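Local coordinates for protein D-alanyl-D-alanine carboxypeptidase (Vibrio cholerae, PDB 5TR7) that probably removes the terminal D-alanine from peptidoglycan precursor peptides as a penicillin-binding serine carboxypeptidase of the peptidase S11 family, at residues S194-T202 / V213-R222; A3-V12 / A23-L31. One frame throughout, in Å; residues are numbered along the deposited sequence.

Contact 1: residues S194-T202 / V213-R222; sequences SMNVDGIKT and VSSATEGNMR
Asp198 and Arg222 meet end-on in a two-pronged salt bridge that spans strand 209-218, from strand 196-205 to strand 221-230. Arg222 NH1 reaches Asp198 OD2 at 2.9 Å and Arg222 NH2 reaches Asp198 OD1 at 3.1 Å, both oxygens using their syn lone pairs. Carboxylate and guanidinium lie only 10° from coplanar, so the salt bridge is nearly flat. The arginine extends past Ser215, its chain bending at chi3 (-79°). Arg222 NH2 has a second acceptor in Ser215 OG at 2.7 Å, also in the guanidinium plane, which fixes the rotation of the group; that hydroxyl is bonded in addition to Leu223 O. Thr217 CG2 sits over one face of the guanidinium, while Asp198 OD1 has a further partner in the Tyr168 hydroxyl.

The backbones behind this bridge form the antiparallel hairpin of strands 196-205 and 209-218, at one edge of the five-stranded sheet of the penicillin-binding domain. Its pairing is interrupted by a classic beta bulge: Ile200 and Lys201 both face Val213, whose carbonyl oxygen takes two N-H groups, from Ile200 N at 2.7 Å and Lys201 N at 3.0 Å. A cis peptide bond precedes Ile200. In the other direction Val213 N donates to Lys201 O, at an angle of 173°. Ser215 N approaches Gly199 O from above the carbonyl plane, and Asp198 N returns a bond to Ser215 O. Ile200 CD1 packs against Val213 CG1 at 3.9 Å. From the bulge itself the Lys201 side chain leads away from Val213, and NZ donates to Thr202 O at 3.2 Å and is hydrogen-bonded to Ser98 OG, close to Ser35, consistent with the predicted substrate-binding role of this lysine in a KTG motif beside the SxxK serine.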
ATOM      1  N   SER A 194      22.283  -2.459   3.660  1.00 59.80           N
ATOM      2  CA  SER A 194      22.464  -2.483   5.109  1.00 62.63           C
ATOM      3  C   SER A 194      21.198  -2.923   5.868  1.00 60.38           C
ATOM      4  O   SER A 194      21.290  -3.237   7.040  1.00 63.18           O
ATOM      5  CB  SER A 194      22.925  -1.114   5.661  1.00 62.50           C
ATOM      6  OG  SER A 194      21.960  -0.082   5.479  1.00 64.26           O
ATOM      7  N   MET A 195      20.036  -2.907   5.235  1.00 66.04           N
ATOM      8  CA  MET A 195      18.748  -3.209   5.909  1.00 61.52           C
ATOM      9  C   MET A 195      17.916  -4.233   5.158  1.00 65.43           C
ATOM     10  O   MET A 195      18.052  -4.385   3.963  1.00 79.96           O
ATOM     11  CB  MET A 195      17.853  -1.980   6.045  1.00 74.66           C
ATOM     12  CG  MET A 195      18.004  -1.135   7.288  1.00 89.27           C
ATOM     13  SD  MET A 195      16.353  -0.507   7.906  1.00 79.52           S
ATOM     14  CE  MET A 195      17.006   0.487   9.297  1.00 86.43           C
ATOM     15  N   ASN A 196      17.051  -4.940   5.882  1.00 58.76           N
ATOM     16  CA  ASN A 196      16.156  -5.918   5.295  1.00 55.62           C
ATOM     17  C   ASN A 196      14.727  -5.345   5.286  1.00 53.40           C
ATOM     18  O   ASN A 196      13.887  -5.686   6.105  1.00 53.76           O
ATOM     19  CB  ASN A 196      16.237  -7.254   6.032  1.00 60.18           C
ATOM     20  CG  ASN A 196      17.708  -7.775   6.182  1.00 80.18           C
ATOM     21  OD1 ASN A 196      18.187  -8.646   5.414  1.00 74.67           O
ATOM     22  ND2 ASN A 196      18.462  -7.172   7.136  1.00 88.18           N
ATOM     23  N   VAL A 197      14.498  -4.428   4.365  1.00 55.16           N
ATOM     24  CA  VAL A 197      13.218  -3.800   4.110  1.00 47.47           C
ATOM     25  C   VAL A 197      12.554  -4.622   3.035  1.00 49.38           C
ATOM     26  O   VAL A 197      13.101  -4.811   1.946  1.00 57.56           O
ATOM     27  CB  VAL A 197      13.418  -2.397   3.570  1.00 49.58           C
ATOM     28  CG1 VAL A 197      12.075  -1.758   3.287  1.00 50.14           C
ATOM     29  CG2 VAL A 197      14.198  -1.567   4.587  1.00 49.15           C
ATOM     30  N   ASP A 198      11.380  -5.163   3.330  1.00 46.56           N
ATOM     31  CA  ASP A 198      10.682  -6.011   2.388  1.00 45.40           C
ATOM     32  C   ASP A 198       9.255  -5.489   2.047  1.00 48.44           C
ATOM     33  O   ASP A 198       8.442  -6.212   1.515  1.00 46.78           O
ATOM     34  CB  ASP A 198      10.702  -7.469   2.933  1.00 50.60           C
ATOM     35  CG  ASP A 198       9.959  -7.614   4.251  1.00 58.00           C
ATOM     36  OD1 ASP A 198       9.371  -6.600   4.728  1.00 55.93           O
ATOM     37  OD2 ASP A 198       9.990  -8.746   4.824  1.00 57.03           O
ATOM     38  N   GLY A 199       8.994  -4.218   2.339  1.00 46.86           N
ATOM     39  CA  GLY A 199       7.749  -3.575   2.008  1.00 45.43           C
ATOM     40  C   GLY A 199       7.791  -2.114   2.466  1.00 43.45           C
ATOM     41  O   GLY A 199       8.773  -1.671   3.033  1.00 48.98           O
ATOM     42  N   ILE A 200       6.707  -1.374   2.310  1.00 43.32           N
ATOM     43  CA  ILE A 200       5.467  -1.882   1.760  1.00 45.43           C
ATOM     44  C   ILE A 200       5.010  -1.081   0.545  1.00 47.41           C
ATOM     45  O   ILE A 200       5.082  -1.543  -0.577  1.00 38.27           O
ATOM     46  CB  ILE A 200       4.351  -1.893   2.818  1.00 50.63           C
ATOM     47  CG1 ILE A 200       4.856  -2.504   4.121  1.00 52.90           C
ATOM     48  CG2 ILE A 200       3.099  -2.577   2.306  1.00 49.81           C
ATOM     49  CD1 ILE A 200       3.740  -2.818   5.136  1.00 56.11           C
ATOM     50  N   LYS A 201       4.543   0.128   0.754  1.00 45.40           N
ATOM     51  CA  LYS A 201       3.969   0.861  -0.339  1.00 46.88           C
ATOM     52  C   LYS A 201       4.256   2.330  -0.242  1.00 47.09           C
ATOM     53  O   LYS A 201       4.194   2.956   0.776  1.00 49.09           O
ATOM     54  CB  LYS A 201       2.446   0.653  -0.307  1.00 51.87           C
ATOM     55  CG  LYS A 201       1.656   1.225  -1.481  1.00 56.04           C
ATOM     56  CD  LYS A 201       1.875   0.365  -2.695  1.00 57.30           C
ATOM     57  CE  LYS A 201       1.203   0.940  -3.938  1.00 63.65           C
ATOM     58  NZ  LYS A 201       1.877   2.116  -4.553  1.00 61.51           N
ATOM     59  N   THR A 202       4.361   2.880  -1.389  1.00 44.40           N
ATOM     60  CA  THR A 202       4.707   4.239  -1.586  1.00 57.15           C
ATOM     61  C   THR A 202       3.495   5.069  -2.086  1.00 49.77           C
ATOM     62  O   THR A 202       2.558   4.554  -2.599  1.00 49.85           O
ATOM     63  CB  THR A 202       5.794   4.158  -2.647  1.00 54.75           C
ATOM     64  OG1 THR A 202       6.551   5.334  -2.642  1.00 80.07           O
ATOM     65  CG2 THR A 202       5.214   3.851  -4.004  1.00 52.38           C
ATOM     66  N   VAL A 213       4.962   3.600   3.540  1.00 47.87           N
ATOM     67  CA  VAL A 213       4.641   2.622   4.592  1.00 49.01           C
ATOM     68  C   VAL A 213       5.730   1.576   4.409  1.00 44.01           C
ATOM     69  O   VAL A 213       5.770   0.944   3.371  1.00 44.30           O
ATOM     70  CB  VAL A 213       3.268   1.992   4.471  1.00 51.91           C
ATOM     71  CG1 VAL A 213       3.031   1.007   5.590  1.00 55.89           C
ATOM     72  CG2 VAL A 213       2.258   3.051   4.623  1.00 49.55           C
ATOM     73  N   SER A 214       6.602   1.388   5.397  1.00 44.48           N
ATOM     74  CA  SER A 214       7.665   0.423   5.263  1.00 46.47           C
ATOM     75  C   SER A 214       7.644  -0.617   6.362  1.00 54.87           C
ATOM     76  O   SER A 214       7.009  -0.397   7.356  1.00 52.32           O
ATOM     77  CB  SER A 214       9.026   1.146   5.279  1.00 47.75           C
ATOM     78  OG  SER A 214       9.162   1.913   6.476  1.00 54.65           O
ATOM     79  N   SER A 215       8.319  -1.762   6.142  1.00 47.33           N
ATOM     80  CA  SER A 215       8.496  -2.752   7.148  1.00 49.95           C
ATOM     81  C   SER A 215       9.881  -3.338   6.939  1.00 51.31           C
ATOM     82  O   SER A 215      10.305  -3.472   5.825  1.00 55.82           O
ATOM     83  CB  SER A 215       7.415  -3.858   7.109  1.00 50.73           C
ATOM     84  OG  SER A 215       7.554  -4.748   8.204  1.00 54.11           O
ATOM     85  N   ALA A 216      10.530  -3.759   8.023  1.00 50.19           N
ATOM     86  CA  ALA A 216      11.848  -4.325   7.960  1.00 53.84           C
ATOM     87  C   ALA A 216      12.066  -5.243   9.096  1.00 48.70           C
ATOM     88  O   ALA A 216      11.367  -5.161  10.116  1.00 53.83           O
ATOM     89  CB  ALA A 216      12.905  -3.183   8.026  1.00 51.04           C
ATOM     90  N   THR A 217      13.061  -6.112   8.920  1.00 45.53           N
ATOM     91  CA  THR A 217      13.444  -7.038   9.959  1.00 53.05           C
ATOM     92  C   THR A 217      14.939  -6.918  10.241  1.00 63.72           C
ATOM     93  O   THR A 217      15.723  -6.469   9.395  1.00 59.69           O
ATOM     94  CB  THR A 217      13.142  -8.497   9.618  1.00 49.26           C
ATOM     95  OG1 THR A 217      13.838  -8.873   8.450  1.00 52.37           O
ATOM     96  CG2 THR A 217      11.656  -8.732   9.391  1.00 52.07           C
ATOM     97  N   GLU A 218      15.308  -7.323  11.454  1.00 63.95           N
ATOM     98  CA  GLU A 218      16.724  -7.333  11.938  1.00 64.37           C
ATOM     99  C   GLU A 218      16.689  -8.271  13.139  1.00 63.72           C
ATOM    100  O   GLU A 218      15.975  -8.044  14.121  1.00 70.55           O
ATOM    101  CB  GLU A 218      17.248  -5.920  12.291  1.00 63.73           C
ATOM    102  CG  GLU A 218      18.715  -5.900  12.710  1.00 75.64           C
ATOM    103  CD  GLU A 218      19.209  -4.571  13.320  1.00 79.23           C
ATOM    104  OE1 GLU A 218      19.617  -4.602  14.517  1.00 96.38           O
ATOM    105  OE2 GLU A 218      19.171  -3.507  12.647  1.00 73.69           O
ATOM    106  N   GLY A 219      17.382  -9.388  13.026  1.00 64.13           N
ATOM    107  CA  GLY A 219      17.342 -10.380  14.059  1.00 67.62           C
ATOM    108  C   GLY A 219      15.920 -10.882  14.204  1.00 61.88           C
ATOM    109  O   GLY A 219      15.270 -11.208  13.220  1.00 64.66           O
ATOM    110  N   ASN A 220      15.437 -10.929  15.446  1.00 60.90           N
ATOM    111  CA  ASN A 220      14.088 -11.335  15.710  1.00 57.51           C
ATOM    112  C   ASN A 220      13.119 -10.210  15.733  1.00 58.70           C
ATOM    113  O   ASN A 220      11.961 -10.425  16.124  1.00 66.88           O
ATOM    114  CB  ASN A 220      14.006 -12.049  17.061  1.00 59.81           C
ATOM    115  CG  ASN A 220      14.568 -13.435  16.999  1.00 64.80           C
ATOM    116  OD1 ASN A 220      15.136 -13.880  15.960  1.00 74.19           O
ATOM    117  ND2 ASN A 220      14.450 -14.120  18.068  1.00 66.19           N
ATOM    118  N   MET A 221      13.532  -9.029  15.248  1.00 61.18           N
ATOM    119  CA  MET A 221      12.646  -7.887  15.259  1.00 58.74           C
ATOM    120  C   MET A 221      12.002  -7.599  13.932  1.00 55.71           C
ATOM    121  O   MET A 221      12.572  -7.880  12.888  1.00 57.57           O
ATOM    122  CB  MET A 221      13.422  -6.644  15.679  1.00 57.66           C
ATOM    123  CG  MET A 221      14.006  -6.725  17.084  1.00 68.33           C
ATOM    124  SD  MET A 221      15.046  -5.299  17.505  1.00 72.72           S
ATOM    125  CE  MET A 221      16.663  -5.639  16.749  1.00 72.86           C
ATOM    126  N   ARG A 222      10.795  -7.050  13.995  1.00 53.31           N
ATOM    127  CA  ARG A 222      10.108  -6.576  12.816  1.00 48.84           C
ATOM    128  C   ARG A 222       9.403  -5.314  13.195  1.00 50.34           C
ATOM    129  O   ARG A 222       8.694  -5.244  14.243  1.00 48.82           O
ATOM    130  CB  ARG A 222       9.137  -7.536  12.171  1.00 53.31           C
ATOM    131  CG  ARG A 222       8.441  -6.892  10.943  1.00 50.91           C
ATOM    132  CD  ARG A 222       7.413  -7.762  10.226  1.00 51.49           C
ATOM    133  NE  ARG A 222       7.990  -8.760   9.319  1.00 45.18           N
ATOM    134  CZ  ARG A 222       8.408  -8.519   8.097  1.00 44.84           C
ATOM    135  NH1 ARG A 222       8.887  -9.493   7.414  1.00 43.82           N
ATOM    136  NH2 ARG A 222       8.413  -7.278   7.562  1.00 49.80           N
TER

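Contact 2: residues A3-V12 / A23-L31; sequences APQIAAKGYV and AEKEMDTKL
Lys25 lies across one face of the Tyr11 ring, the lysine chain running roughly perpendicular to the tyrosine side chain. Its CB stands 3.8 Å from the Tyr11 ring centroid and 28° off the ring normal, a CH-pi contact, and the nearest ring atom to Lys25 CB is Tyr11 CE2, at 3.4 Å. Tyr11 CG sits between its own backbone N and carbonyl carbon (chi1 63°), which lays the ring over the neighbouring strand, with CE1 reaching Ala23 CB at 4.2 Å. The methyl of Ala23 also touches that of Ala3, at the N-terminal end of the contact. Ile6 CG1 lies over the opposite face of the ring, toward its rim.

Beyond CB the Lys25 chain is fully extended, its CG opposite the backbone N (chi1 -174°). Lys25 NZ thereby reaches Ala8 O at 2.9 Å, spanning from the strand to the loop that leads into strand 10-15. The backbones hold this geometry: Tyr11 N donates to Lys25 O at 2.9 Å and Lys25 N returns an equal bond to Tyr11 O. Farther along, the Lys9 and Leu31 side chains run alongside each other with opposite headings, Lys9 NZ 3.7 Å from Leu31 CD2.

Farther out, Leu243 of helix 233-251 touches both Ile6 and Tyr11. Glu24 folds back, its OE1 accepting from Met27 N, within the type I turn from Glu26 to Thr29; Met27 SD meets Val12 CG2, and both side chains reach helix 150-163. On its other side, strand 10-15 enters the sheet through a classic bulge, Lys9 and Gly10 sharing Met228 of strand 221-230. The contact itself is the open end of an antiparallel beta hairpin, strands 10-15 and 21-25, at the edge of the five-stranded sheet.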
ATOM      1  N   ALA A   3      13.222   9.999  20.858  1.00128.58           N
ATOM      2  CA  ALA A   3      12.789   9.747  19.484  1.00111.88           C
ATOM      3  C   ALA A   3      13.495  10.784  18.638  1.00106.26           C
ATOM      4  O   ALA A   3      13.674  11.906  19.089  1.00106.22           O
ATOM      5  CB  ALA A   3      11.277   9.890  19.346  1.00108.01           C
ATOM      6  N   PRO A   4      13.928  10.421  17.426  1.00104.83           N
ATOM      7  CA  PRO A   4      14.605  11.433  16.628  1.00101.66           C
ATOM      8  C   PRO A   4      13.576  12.313  15.934  1.00 86.58           C
ATOM      9  O   PRO A   4      12.354  12.091  16.074  1.00 77.27           O
ATOM     10  CB  PRO A   4      15.390  10.607  15.601  1.00 99.31           C
ATOM     11  CG  PRO A   4      14.591   9.344  15.455  1.00101.71           C
ATOM     12  CD  PRO A   4      13.627   9.233  16.621  1.00106.00           C
ATOM     13  N   GLN A   5      14.080  13.339  15.262  1.00 77.86           N
ATOM     14  CA  GLN A   5      13.237  14.246  14.534  1.00 76.73           C
ATOM     15  C   GLN A   5      13.196  13.737  13.153  1.00 68.11           C
ATOM     16  O   GLN A   5      14.209  13.352  12.586  1.00 70.95           O
ATOM     17  CB  GLN A   5      13.690  15.689  14.643  1.00 87.76           C
ATOM     18  CG  GLN A   5      13.480  16.098  16.096  1.00 98.45           C
ATOM     19  CD  GLN A   5      13.410  17.592  16.339  1.00103.76           C
ATOM     20  OE1 GLN A   5      13.341  18.397  15.403  1.00101.33           O
ATOM     21  NE2 GLN A   5      13.405  17.968  17.607  1.00102.03           N
ATOM     22  N   ILE A   6      11.982  13.699  12.631  1.00 61.79           N
ATOM     23  CA  ILE A   6      11.711  13.164  11.343  1.00 59.08           C
ATOM     24  C   ILE A   6      11.133  14.259  10.537  1.00 56.77           C
ATOM     25  O   ILE A   6      10.252  14.919  11.006  1.00 60.16           O
ATOM     26  CB  ILE A   6      10.682  12.004  11.517  1.00 68.81           C
ATOM     27  CG1 ILE A   6      11.243  10.871  12.396  1.00 62.54           C
ATOM     28  CG2 ILE A   6      10.194  11.453  10.193  1.00 71.51           C
ATOM     29  CD1 ILE A   6      12.519  10.250  11.908  1.00 61.69           C
ATOM     30  N   ALA A   7      11.638  14.507   9.351  1.00 64.03           N
ATOM     31  CA  ALA A   7      11.117  15.614   8.510  1.00 60.88           C
ATOM     32  C   ALA A   7       9.869  15.115   7.755  1.00 58.87           C
ATOM     33  O   ALA A   7       9.925  14.766   6.580  1.00 55.48           O
ATOM     34  CB  ALA A   7      12.202  16.074   7.534  1.00 55.06           C
ATOM     35  N   ALA A   8       8.727  15.081   8.430  1.00 59.38           N
ATOM     36  CA  ALA A   8       7.529  14.589   7.809  1.00 57.44           C
ATOM     37  C   ALA A   8       6.350  15.198   8.511  1.00 56.94           C
ATOM     38  O   ALA A   8       6.443  15.500   9.666  1.00 56.15           O
ATOM     39  CB  ALA A   8       7.484  13.059   7.929  1.00 59.64           C
ATOM     40  N   LYS A   9       5.219  15.329   7.834  1.00 52.32           N
ATOM     41  CA  LYS A   9       4.036  15.926   8.458  1.00 64.17           C
ATOM     42  C   LYS A   9       3.398  15.009   9.529  1.00 56.78           C
ATOM     43  O   LYS A   9       2.854  15.487  10.517  1.00 62.60           O
ATOM     44  CB  LYS A   9       3.065  16.310   7.369  1.00 74.77           C
ATOM     45  CG  LYS A   9       1.850  17.127   7.802  1.00 86.17           C
ATOM     46  CD  LYS A   9       0.832  17.109   6.675  1.00102.64           C
ATOM     47  CE  LYS A   9      -0.451  17.853   6.976  1.00105.52           C
ATOM     48  NZ  LYS A   9      -1.403  17.572   5.857  1.00111.01           N
ATOM     49  N   GLY A  10       3.498  13.705   9.352  1.00 54.99           N
ATOM     50  CA  GLY A  10       3.010  12.753  10.333  1.00 58.65           C
ATOM     51  C   GLY A  10       3.750  11.422  10.228  1.00 52.33           C
ATOM     52  O   GLY A  10       4.166  11.047   9.153  1.00 52.26           O
ATOM     53  N   TYR A  11       3.935  10.720  11.331  1.00 52.50           N
ATOM     54  CA  TYR A  11       4.539   9.403  11.250  1.00 54.48           C
ATOM     55  C   TYR A  11       4.189   8.564  12.418  1.00 53.22           C
ATOM     56  O   TYR A  11       3.688   9.061  13.437  1.00 54.05           O
ATOM     57  CB  TYR A  11       6.065   9.493  11.147  1.00 55.56           C
ATOM     58  CG  TYR A  11       6.765  10.117  12.357  1.00 61.12           C
ATOM     59  CD1 TYR A  11       7.111   9.351  13.471  1.00 70.77           C
ATOM     60  CD2 TYR A  11       7.110  11.466  12.377  1.00 63.10           C
ATOM     61  CE1 TYR A  11       7.785   9.911  14.550  1.00 72.83           C
ATOM     62  CE2 TYR A  11       7.780  12.027  13.449  1.00 65.01           C
ATOM     63  CZ  TYR A  11       8.122  11.236  14.523  1.00 71.29           C
ATOM     64  OH  TYR A  11       8.792  11.774  15.591  1.00 75.50           O
ATOM     65  N   VAL A  12       4.398   7.266  12.220  1.00 54.31           N
ATOM     66  CA  VAL A  12       4.234   6.299  13.286  1.00 51.98           C
ATOM     67  C   VAL A  12       5.227   5.195  13.107  1.00 49.31           C
ATOM     68  O   VAL A  12       5.538   4.820  11.985  1.00 58.06           O
ATOM     69  CB  VAL A  12       2.804   5.783  13.460  1.00 62.44           C
ATOM     70  CG1 VAL A  12       2.309   5.113  12.229  1.00 71.60           C
ATOM     71  CG2 VAL A  12       2.764   4.787  14.609  1.00 67.79           C
ATOM     72  N   ALA A  23       7.182   5.492  18.462  1.00 61.28           N
ATOM     73  CA  ALA A  23       7.296   6.936  18.260  1.00 62.77           C
ATOM     74  C   ALA A  23       6.192   7.332  17.306  1.00 60.92           C
ATOM     75  O   ALA A  23       5.730   6.510  16.503  1.00 60.81           O
ATOM     76  CB  ALA A  23       8.660   7.288  17.681  1.00 67.59           C
ATOM     77  N   GLU A  24       5.825   8.599  17.330  1.00 61.71           N
ATOM     78  CA  GLU A  24       4.778   9.092  16.452  1.00 64.46           C
ATOM     79  C   GLU A  24       4.658  10.584  16.455  1.00 59.77           C
ATOM     80  O   GLU A  24       5.076  11.220  17.391  1.00 63.33           O
ATOM     81  CB  GLU A  24       3.411   8.508  16.892  1.00 65.50           C
ATOM     82  CG  GLU A  24       2.869   8.957  18.241  1.00 66.60           C
ATOM     83  CD  GLU A  24       2.205  10.357  18.256  1.00 70.87           C
ATOM     84  OE1 GLU A  24       1.735  10.911  17.218  1.00 70.86           O
ATOM     85  OE2 GLU A  24       2.096  10.900  19.362  1.00 82.50           O
ATOM     86  N   LYS A  25       4.017  11.101  15.418  1.00 61.01           N
ATOM     87  CA  LYS A  25       3.693  12.500  15.282  1.00 61.18           C
ATOM     88  C   LYS A  25       2.400  12.552  14.474  1.00 63.87           C
ATOM     89  O   LYS A  25       2.269  11.872  13.439  1.00 56.56           O
ATOM     90  CB  LYS A  25       4.799  13.185  14.540  1.00 63.65           C
ATOM     91  CG  LYS A  25       4.652  14.675  14.467  1.00 65.22           C
ATOM     92  CD  LYS A  25       5.574  15.195  13.376  1.00 72.96           C
ATOM     93  CE  LYS A  25       5.306  16.673  13.162  1.00 81.50           C
ATOM     94  NZ  LYS A  25       6.137  17.139  12.038  1.00 82.51           N
ATOM     95  N   GLU A  26       1.394  13.255  14.987  1.00 62.58           N
ATOM     96  CA  GLU A  26       0.119  13.374  14.274  1.00 65.21           C
ATOM     97  C   GLU A  26      -0.442  12.014  13.860  1.00 58.84           C
ATOM     98  O   GLU A  26      -1.079  11.860  12.825  1.00 64.80           O
ATOM     99  CB  GLU A  26       0.311  14.274  13.023  1.00 61.33           C
ATOM    100  CG  GLU A  26       0.781  15.668  13.363  1.00 66.07           C
ATOM    101  CD  GLU A  26      -0.271  16.470  14.092  1.00 70.88           C
ATOM    102  OE1 GLU A  26      -1.390  16.613  13.607  1.00 82.09           O
ATOM    103  OE2 GLU A  26       0.032  16.987  15.155  1.00 70.31           O
ATOM    104  N   MET A  27      -0.181  11.041  14.708  1.00 61.40           N
ATOM    105  CA  MET A  27      -0.531   9.646  14.497  1.00 63.66           C
ATOM    106  C   MET A  27      -2.010   9.389  14.108  1.00 65.53           C
ATOM    107  O   MET A  27      -2.308   8.524  13.265  1.00 60.44           O
ATOM    108  CB  MET A  27      -0.256   8.968  15.831  1.00 71.82           C
ATOM    109  CG  MET A  27      -0.514   7.493  15.874  1.00 77.30           C
ATOM    110  SD  MET A  27      -0.037   6.740  17.423  1.00 75.07           S
ATOM    111  CE  MET A  27      -1.392   7.200  18.482  1.00 78.15           C
ATOM    112  N   ASP A  28      -2.903  10.117  14.769  1.00 65.25           N
ATOM    113  CA  ASP A  28      -4.317   9.944  14.544  1.00 68.33           C
ATOM    114  C   ASP A  28      -4.927  11.117  13.800  1.00 74.95           C
ATOM    115  O   ASP A  28      -6.155  11.255  13.791  1.00 68.87           O
ATOM    116  CB  ASP A  28      -5.059   9.702  15.870  1.00 69.81           C
ATOM    117  CG  ASP A  28      -4.642   8.426  16.535  1.00 69.77           C
ATOM    118  OD1 ASP A  28      -4.534   7.382  15.869  1.00 74.12           O
ATOM    119  OD2 ASP A  28      -4.389   8.457  17.751  1.00 79.25           O
ATOM    120  N   THR A  29      -4.118  11.932  13.121  1.00 69.82           N
ATOM    121  CA  THR A  29      -4.777  13.012  12.411  1.00 68.50           C
ATOM    122  C   THR A  29      -4.978  12.648  10.911  1.00 69.22           C
ATOM    123  O   THR A  29      -4.091  12.122  10.207  1.00 81.62           O
ATOM    124  CB  THR A  29      -4.195  14.412  12.690  1.00 74.59           C
ATOM    125  OG1 THR A  29      -2.815  14.477  12.338  1.00 69.85           O
ATOM    126  CG2 THR A  29      -4.439  14.879  14.088  1.00 81.73           C
ATOM    127  N   LYS A  30      -6.197  12.891  10.473  1.00 67.85           N
ATOM    128  CA  LYS A  30      -6.680  12.589   9.134  1.00 72.79           C
ATOM    129  C   LYS A  30      -5.961  13.249   8.005  1.00 74.10           C
ATOM    130  O   LYS A  30      -5.622  14.427   8.056  1.00 73.00           O
ATOM    131  CB  LYS A  30      -8.209  12.801   9.003  1.00 72.77           C
ATOM    132  CG  LYS A  30      -8.940  11.649   9.696  1.00 76.09           C
ATOM    133  CD  LYS A  30     -10.441  11.829   9.783  1.00 85.04           C
ATOM    134  CE  LYS A  30     -10.992  10.606  10.506  1.00 86.89           C
ATOM    135  NZ  LYS A  30     -12.440  10.806  10.667  1.00 85.60           N
ATOM    136  N   LEU A  31      -5.762  12.426   6.983  1.00 74.84           N
ATOM    137  CA  LEU A  31      -5.058  12.734   5.763  1.00 70.86           C
ATOM    138  C   LEU A  31      -5.714  11.984   4.634  1.00 67.96           C
ATOM    139  O   LEU A  31      -6.386  10.985   4.831  1.00 70.85           O
ATOM    140  CB  LEU A  31      -3.670  12.095   5.812  1.00 77.13           C
ATOM    141  CG  LEU A  31      -2.675  12.612   6.792  1.00 85.65           C
ATOM    142  CD1 LEU A  31      -1.570  11.557   6.842  1.00 85.45           C
ATOM    143  CD2 LEU A  31      -2.195  14.002   6.362  1.00 91.21           C
TER

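In the fold
From the N terminus, the chain first closes contact 2, where the return strand 21-25 pairs with 10-15 after a short loop. A long, mainly helical excursion follows, including the helices that begin near Ser35 and Ser98, before contact 1 closes a second hairpin, strands 196-205 and 209-218. The two contacts therefore lie in series, neither enclosing nor crossing the other. Space brings them back together: strand 221-230, whose first residues belong to contact 1, runs between 209-218 and 10-15, so the two hairpins form opposite edges of one antiparallel sheet. Their centres are 18 Å apart and their nearest atoms about 7 Å, without touching.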